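Local structure of aspartate-semialdehyde dehydrogenase (Thermus thermophilus, 2YV3) at residues W135-A140 with E257-A262; S243-R248 with L297-G302; E266-P271 with D287-R292. The protein probably catalyses the NADPH-dependent reductive dephosphorylation of L-aspartyl-4-phosphate to L-aspartate-semialdehyde, a step on the way to lysine, methionine and threonine. All blocks are in the same frame, centred on the assembly; numbering follows the deposited sequence.

Contact 1 of 3, residues W135-A140 with E257-A262; sequences WPLHRA and EVLKEA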
# COMPACT_ATOMS: atom_id res chain seq x y z
N TRP A 135 6.50 -18.08 -7.99
CA TRP A 135 6.68 -19.46 -8.38
C TRP A 135 8.16 -19.77 -8.65
O TRP A 135 8.75 -20.66 -8.02
CB TRP A 135 5.88 -19.80 -9.64
CG TRP A 135 6.20 -21.19 -10.01
CD1 TRP A 135 6.61 -21.65 -11.22
CD2 TRP A 135 6.29 -22.29 -9.11
NE1 TRP A 135 6.97 -22.97 -11.13
CE2 TRP A 135 6.78 -23.39 -9.84
CE3 TRP A 135 6.02 -22.45 -7.75
CZ2 TRP A 135 7.00 -24.63 -9.26
CZ3 TRP A 135 6.23 -23.67 -7.17
CH2 TRP A 135 6.72 -24.75 -7.92
N PRO A 136 8.78 -19.03 -9.59
CA PRO A 136 10.20 -19.26 -9.90
C PRO A 136 11.21 -19.00 -8.77
O PRO A 136 12.28 -19.60 -8.76
CB PRO A 136 10.42 -18.37 -11.13
CG PRO A 136 9.42 -17.27 -10.94
CD PRO A 136 8.20 -17.99 -10.46
N LEU A 137 10.88 -18.13 -7.82
CA LEU A 137 11.81 -17.86 -6.72
C LEU A 137 11.82 -19.08 -5.82
O LEU A 137 12.86 -19.53 -5.35
CB LEU A 137 11.36 -16.63 -5.93
CG LEU A 137 11.42 -15.25 -6.62
CD1 LEU A 137 11.13 -15.36 -8.12
CD2 LEU A 137 10.42 -14.31 -5.94
N HIS A 138 10.63 -19.60 -5.57
CA HIS A 138 10.47 -20.77 -4.76
C HIS A 138 11.30 -21.90 -5.37
O HIS A 138 12.29 -22.33 -4.80
CB HIS A 138 8.99 -21.15 -4.71
CG HIS A 138 8.72 -22.48 -4.09
ND1 HIS A 138 9.12 -22.80 -2.82
CD2 HIS A 138 8.07 -23.56 -4.57
CE1 HIS A 138 8.72 -24.03 -2.54
NE2 HIS A 138 8.08 -24.51 -3.58
N ARG A 139 10.89 -22.37 -6.54
CA ARG A 139 11.60 -23.45 -7.20
C ARG A 139 13.14 -23.33 -7.16
O ARG A 139 13.85 -24.30 -6.90
CB ARG A 139 11.11 -23.59 -8.64
CG ARG A 139 11.24 -22.33 -9.48
CD ARG A 139 10.21 -22.27 -10.64
NE ARG A 139 10.41 -23.30 -11.66
CZ ARG A 139 10.20 -24.60 -11.48
NH1 ARG A 139 9.78 -25.06 -10.31
NH2 ARG A 139 10.41 -25.46 -12.48
N ALA A 140 13.65 -22.13 -7.40
CA ALA A 140 15.09 -21.89 -7.40
C ALA A 140 15.72 -21.70 -6.02
O ALA A 140 16.76 -22.29 -5.74
CB ALA A 140 15.43 -20.66 -8.27
N GLU A 257 17.88 -12.74 -13.56
CA GLU A 257 18.06 -13.59 -14.73
C GLU A 257 17.00 -14.70 -14.67
O GLU A 257 16.30 -14.95 -15.64
CB GLU A 257 19.49 -14.16 -14.76
CG GLU A 257 20.57 -13.13 -15.20
CD GLU A 257 21.97 -13.39 -14.60
OE1 GLU A 257 22.13 -13.30 -13.35
OE2 GLU A 257 22.92 -13.67 -15.37
N VAL A 258 16.88 -15.36 -13.52
CA VAL A 258 15.88 -16.40 -13.35
C VAL A 258 14.51 -15.81 -13.66
O VAL A 258 13.77 -16.34 -14.50
CB VAL A 258 15.86 -16.93 -11.90
CG1 VAL A 258 14.66 -17.84 -11.68
CG2 VAL A 258 17.18 -17.67 -11.62
N LEU A 259 14.15 -14.73 -12.99
CA LEU A 259 12.87 -14.09 -13.26
C LEU A 259 12.81 -13.75 -14.74
O LEU A 259 11.78 -13.90 -15.36
CB LEU A 259 12.69 -12.83 -12.43
CG LEU A 259 12.27 -13.09 -10.98
CD1 LEU A 259 12.42 -11.82 -10.15
CD2 LEU A 259 10.83 -13.60 -10.95
N LYS A 260 13.93 -13.30 -15.29
CA LYS A 260 13.99 -12.93 -16.70
C LYS A 260 13.63 -14.08 -17.65
O LYS A 260 13.48 -13.85 -18.86
CB LYS A 260 15.37 -12.39 -17.05
CG LYS A 260 15.49 -10.87 -17.00
CD LYS A 260 14.81 -10.23 -18.18
CE LYS A 260 15.24 -8.77 -18.37
NZ LYS A 260 14.84 -7.85 -17.25
N GLU A 261 13.48 -15.28 -17.11
CA GLU A 261 13.13 -16.45 -17.93
C GLU A 261 11.73 -16.99 -17.73
O GLU A 261 11.16 -17.61 -18.63
CB GLU A 261 14.12 -17.57 -17.67
CG GLU A 261 15.48 -17.29 -18.24
CD GLU A 261 15.35 -16.80 -19.66
OE1 GLU A 261 14.59 -17.44 -20.43
OE2 GLU A 261 16.00 -15.78 -19.99
N ALA A 262 11.16 -16.77 -16.55
CA ALA A 262 9.82 -17.26 -16.25
C ALA A 262 8.77 -16.78 -17.26
O ALA A 262 8.86 -15.67 -17.80
CB ALA A 262 9.42 -16.83 -14.84
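Pro136 lies at the centre of this contact, its ring lodged among Val258, Leu259 and Ala262. CG does most of the touching: it meets CB of Ala262 at 3.9 Å and, on another side, CD2 of Leu259 at 3.9 Å, with the leucine side chain running at about a right angle to the proline. A proline suits the place because its nitrogen carries no hydrogen. Helix 125-141 kinks here, where this nitrogen makes no bond to the preceding turn, and the compact ring faces the neighbouring segment. Val258 spans Pro136 and Ala140, one turn apart on helix 125-141. Its CG1 is trans to the backbone N (chi1 170°), which brings the methyl 4.3 Å from CB of Pro136 and 4.5 Å from CB of Ala140. The small alanines at 140 and 262 let the backbones come close, with CA of Pro136 and CA of Ala262 6.7 Å apart. Leu259 extends the patch toward Leu137: its CD2 also packs against CD1 of that residue, methyl to methyl. The contact is apolar packing that joins helix 125-141 to helix 252-259 and the turn that follows it, within the GAPDH-like alpha/beta dimerisation domain.

Contact 2 of 3, residues S243-R248 with L297-G302; sequences SVEFAR and LAFENG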
# COMPACT_ATOMS: atom_id res chain seq x y z
N SER A 243 8.05 -9.73 0.34
CA SER A 243 9.29 -9.95 1.06
C SER A 243 9.38 -11.43 1.32
O SER A 243 8.36 -12.09 1.49
CB SER A 243 9.29 -9.18 2.37
OG SER A 243 9.01 -7.81 2.13
N VAL A 244 10.59 -11.97 1.34
CA VAL A 244 10.76 -13.39 1.55
C VAL A 244 12.09 -13.75 2.21
O VAL A 244 13.08 -13.03 2.09
CB VAL A 244 10.73 -14.18 0.20
CG1 VAL A 244 10.48 -15.63 0.47
CG2 VAL A 244 9.69 -13.62 -0.73
N GLU A 245 12.10 -14.88 2.90
CA GLU A 245 13.31 -15.37 3.52
C GLU A 245 13.54 -16.69 2.77
O GLU A 245 12.61 -17.49 2.62
CB GLU A 245 13.10 -15.62 5.03
CG GLU A 245 14.37 -16.02 5.77
CD GLU A 245 14.15 -16.15 7.27
OE1 GLU A 245 13.21 -16.88 7.68
OE2 GLU A 245 14.93 -15.55 8.04
N PHE A 246 14.75 -16.89 2.28
CA PHE A 246 15.06 -18.09 1.50
C PHE A 246 15.94 -19.14 2.15
O PHE A 246 16.55 -18.92 3.20
CB PHE A 246 15.68 -17.68 0.17
CG PHE A 246 14.76 -16.90 -0.70
CD1 PHE A 246 13.81 -17.54 -1.49
CD2 PHE A 246 14.82 -15.51 -0.72
CE1 PHE A 246 12.93 -16.82 -2.29
CE2 PHE A 246 13.95 -14.77 -1.52
CZ PHE A 246 13.00 -15.43 -2.31
N ALA A 247 15.99 -20.30 1.51
CA ALA A 247 16.82 -21.40 2.00
C ALA A 247 18.20 -21.15 1.43
O ALA A 247 19.19 -21.07 2.16
CB ALA A 247 16.29 -22.73 1.49
N ARG A 248 18.22 -21.01 0.11
CA ARG A 248 19.45 -20.77 -0.63
C ARG A 248 19.75 -19.29 -0.68
O ARG A 248 18.84 -18.46 -0.65
CB ARG A 248 19.33 -21.31 -2.05
CG ARG A 248 18.86 -22.75 -2.13
CD ARG A 248 17.70 -22.82 -3.09
NE ARG A 248 17.18 -24.16 -3.28
CZ ARG A 248 16.78 -24.94 -2.29
NH1 ARG A 248 16.84 -24.51 -1.04
NH2 ARG A 248 16.32 -26.16 -2.56
N LEU A 297 17.00 -6.37 3.89
CA LEU A 297 17.77 -6.12 5.09
C LEU A 297 17.10 -6.78 6.30
O LEU A 297 17.75 -7.10 7.29
CB LEU A 297 17.97 -4.62 5.30
CG LEU A 297 19.13 -4.04 4.47
CD1 LEU A 297 20.45 -4.68 4.87
CD2 LEU A 297 18.89 -4.31 3.01
N ALA A 298 15.79 -7.00 6.20
CA ALA A 298 15.03 -7.62 7.29
C ALA A 298 15.56 -9.02 7.58
O ALA A 298 16.00 -9.30 8.69
CB ALA A 298 13.55 -7.68 6.93
N PHE A 299 15.51 -9.88 6.58
CA PHE A 299 15.98 -11.26 6.72
C PHE A 299 17.48 -11.40 6.44
O PHE A 299 18.08 -10.57 5.74
CB PHE A 299 15.21 -12.15 5.76
CG PHE A 299 13.74 -12.06 5.93
CD1 PHE A 299 12.89 -12.04 4.82
CD2 PHE A 299 13.18 -12.01 7.21
CE1 PHE A 299 11.51 -11.97 4.98
CE2 PHE A 299 11.81 -11.94 7.38
CZ PHE A 299 10.97 -11.92 6.26
N GLU A 300 18.08 -12.45 6.98
CA GLU A 300 19.51 -12.68 6.78
C GLU A 300 19.78 -13.27 5.39
O GLU A 300 20.91 -13.36 4.96
CB GLU A 300 20.05 -13.59 7.89
CG GLU A 300 21.34 -13.07 8.54
CD GLU A 300 22.53 -13.11 7.59
OE1 GLU A 300 22.45 -13.88 6.60
OE2 GLU A 300 23.54 -12.41 7.84
N ASN A 301 18.72 -13.69 4.71
CA ASN A 301 18.83 -14.19 3.35
C ASN A 301 17.47 -13.91 2.71
O ASN A 301 16.66 -14.81 2.48
CB ASN A 301 19.15 -15.69 3.32
CG ASN A 301 19.43 -16.19 1.90
OD1 ASN A 301 19.92 -15.45 1.06
ND2 ASN A 301 19.14 -17.45 1.66
N GLY A 302 17.21 -12.64 2.45
CA GLY A 302 15.94 -12.25 1.91
C GLY A 302 15.98 -11.33 0.72
O GLY A 302 17.05 -10.90 0.25
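Extended torsions in Glu245 (CG trans to the backbone N, chi1 -175°) and in Asn301 (chi1 -173°) set up the two side-chain meetings here: the first carries the glutamate chain across the ring of Phe299, the second sends the asparagine amide to the turn that follows Phe246. CB of Glu245 stands over one face of Phe299, 3.9 Å from the ring centroid, a CH-pi contact that uses the aliphatic part of the chain. The carboxylate is left for Arg145 of the same chain, whose NH2 forms a salt bridge with OE1. Asn301 bonds through both backbone and side chain. Its backbone O accepts a nearly straight bond from N of Phe246 (2.8 Å, 170°). ND2 donates weakly to O of Phe246 and also points to O of Arg248, a bond modelled too short for its detail to be trusted; OD1 accepts from N of Val250, which probably holds the amide in place. Gly302 pairs with Glu245 as an antiparallel non-hydrogen-bonded pair (CA to CA 4.4 Å). Strand 237-246 lies between strands 143-151 and 302-310, with Val244 packed on Leu134 and Phe246 on Leu137 of helix 125-141.

Contact 3 of 3, residues E266-P271 with D287-R292; sequences EVVDEP and DVEVGR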
# COMPACT_ATOMS: atom_id res chain seq x y z
N GLU A 266 6.71 -10.36 -17.03
CA GLU A 266 7.57 -9.29 -17.48
C GLU A 266 8.39 -8.74 -16.33
O GLU A 266 7.86 -8.33 -15.31
CB GLU A 266 6.73 -8.16 -18.09
CG GLU A 266 7.53 -6.98 -18.61
CD GLU A 266 6.66 -5.98 -19.35
OE1 GLU A 266 5.79 -5.35 -18.70
OE2 GLU A 266 6.83 -5.82 -20.58
N VAL A 267 9.71 -8.79 -16.46
CA VAL A 267 10.56 -8.24 -15.44
C VAL A 267 10.65 -6.77 -15.81
O VAL A 267 10.88 -6.43 -16.96
CB VAL A 267 11.97 -8.90 -15.43
CG1 VAL A 267 13.05 -7.87 -15.09
CG2 VAL A 267 12.01 -10.00 -14.40
N VAL A 268 10.43 -5.92 -14.82
CA VAL A 268 10.47 -4.47 -14.99
C VAL A 268 11.28 -3.95 -13.80
O VAL A 268 10.73 -3.73 -12.71
CB VAL A 268 9.03 -3.90 -14.98
CG1 VAL A 268 9.04 -2.41 -14.76
CG2 VAL A 268 8.36 -4.24 -16.29
N ASP A 269 12.58 -3.74 -14.00
CA ASP A 269 13.43 -3.31 -12.91
C ASP A 269 14.58 -2.38 -13.28
O ASP A 269 15.67 -2.84 -13.60
CB ASP A 269 14.01 -4.55 -12.21
CG ASP A 269 14.24 -4.33 -10.74
OD1 ASP A 269 15.03 -3.44 -10.38
OD2 ASP A 269 13.65 -5.07 -9.93
N GLU A 270 14.34 -1.07 -13.21
CA GLU A 270 15.39 -0.11 -13.51
C GLU A 270 15.26 1.17 -12.69
O GLU A 270 14.58 2.10 -13.08
CB GLU A 270 15.38 0.24 -14.99
CG GLU A 270 16.75 0.45 -15.56
CD GLU A 270 17.43 -0.86 -15.93
OE1 GLU A 270 18.68 -0.88 -15.92
OE2 GLU A 270 16.72 -1.84 -16.24
N PRO A 271 15.92 1.22 -11.53
CA PRO A 271 15.88 2.38 -10.63
C PRO A 271 16.33 3.69 -11.28
O PRO A 271 15.57 4.67 -11.34
CB PRO A 271 16.79 1.96 -9.49
CG PRO A 271 16.58 0.49 -9.42
CD PRO A 271 16.61 0.08 -10.89
N ASP A 287 0.69 -10.03 -18.83
CA ASP A 287 1.78 -10.27 -17.91
C ASP A 287 1.62 -9.57 -16.58
O ASP A 287 0.69 -8.78 -16.34
CB ASP A 287 3.12 -9.84 -18.50
CG ASP A 287 3.68 -10.87 -19.42
OD1 ASP A 287 3.05 -11.93 -19.56
OD2 ASP A 287 4.76 -10.61 -19.99
N VAL A 288 2.56 -9.88 -15.71
CA VAL A 288 2.62 -9.31 -14.40
C VAL A 288 3.98 -8.68 -14.44
O VAL A 288 4.93 -9.27 -14.95
CB VAL A 288 2.59 -10.42 -13.31
CG1 VAL A 288 3.55 -11.56 -13.70
CG2 VAL A 288 3.00 -9.86 -11.97
N GLU A 289 4.10 -7.46 -13.93
CA GLU A 289 5.40 -6.84 -13.91
C GLU A 289 5.97 -7.09 -12.53
O GLU A 289 5.22 -7.24 -11.58
CB GLU A 289 5.28 -5.34 -14.19
CG GLU A 289 5.11 -5.04 -15.69
CD GLU A 289 4.54 -3.66 -15.96
OE1 GLU A 289 4.39 -3.28 -17.13
OE2 GLU A 289 4.24 -2.94 -14.98
N VAL A 290 7.29 -7.17 -12.44
CA VAL A 290 7.98 -7.39 -11.16
C VAL A 290 9.25 -6.53 -11.07
O VAL A 290 10.13 -6.58 -11.93
CB VAL A 290 8.33 -8.88 -10.96
CG1 VAL A 290 9.03 -9.08 -9.61
CG2 VAL A 290 7.06 -9.73 -11.04
N GLY A 291 9.35 -5.74 -10.02
CA GLY A 291 10.49 -4.88 -9.86
C GLY A 291 10.91 -4.68 -8.43
O GLY A 291 10.47 -5.39 -7.51
N ARG A 292 11.80 -3.71 -8.24
CA ARG A 292 12.35 -3.36 -6.94
C ARG A 292 13.06 -4.51 -6.25
O ARG A 292 13.21 -4.52 -5.02
CB ARG A 292 11.26 -2.78 -6.06
CG ARG A 292 10.77 -1.47 -6.58
CD ARG A 292 11.89 -0.46 -6.65
NE ARG A 292 11.58 0.67 -5.79
CZ ARG A 292 11.71 0.65 -4.47
NH1 ARG A 292 12.17 -0.43 -3.87
NH2 ARG A 292 11.31 1.70 -3.76
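Val268 lays its CG2 methyl across the aliphatic stem of Glu289, 3.4 Å from CG, the two side chains crossing at a slant. Glu289 is otherwise extended, and beside it runs the equally extended chain of Glu266, pointing the same way, their carboxylate planes only 27° apart. Two like charges would normally avoid such closeness, with OE1 of Glu266 3.0 Å from OE1 of Glu289, but NZ of Lys285 forms a salt bridge to both oxygens and probably pays for the repulsion. Thr281 OG1 adds a hydrogen bond to the same oxygen of Glu289. Replacing Glu289 by an alanine would probably leave Lys285 with one carboxylate fewer, Thr281 without its mate and the Val268 methyl with less of the hydrocarbon it rests on.

The touching parts, 266-269 and 287-292, run nearly the same way, 16° apart, and are joined by a single bridge between Val267 and Val290. N of Val268 donates to O of Val290 (3.0 Å, 164°), whereas the bond from N of Val290 to O of Glu266 is weak. Farther along, Asp269 uses OD2 to accept from N of Ile293. Segment 266-271 thereby borders strand 288-295, an outermost strand within this chain's sheet, which bonds along its other side to strand 302-310; Val288 and Val290 pack against helix 125-141, and Arg292 forms a salt bridge with Glu207 of the second subunit.

Contacts 1 and 2 have centres about 16 Å apart and touch, with CB of Leu137 4.0 Å from CE1 of Phe246, so the helix that packs against 257-262 also covers the end of strand 237-246. Contact 1 meets contact 3, about 13 Å away between centres, where CB of Leu259 lies 3.5 Å from CG2 of Val267. Contacts 2 and 3 do not touch, their nearest atoms being about 9 Å apart, yet both reach the same sheet and the second subunit. Contact 3 is near the predicted active site: the side chain of Val288 is about 9 Å from that of His238, the probable proton acceptor. Contacts 1 and 2 lie away from the predicted sites.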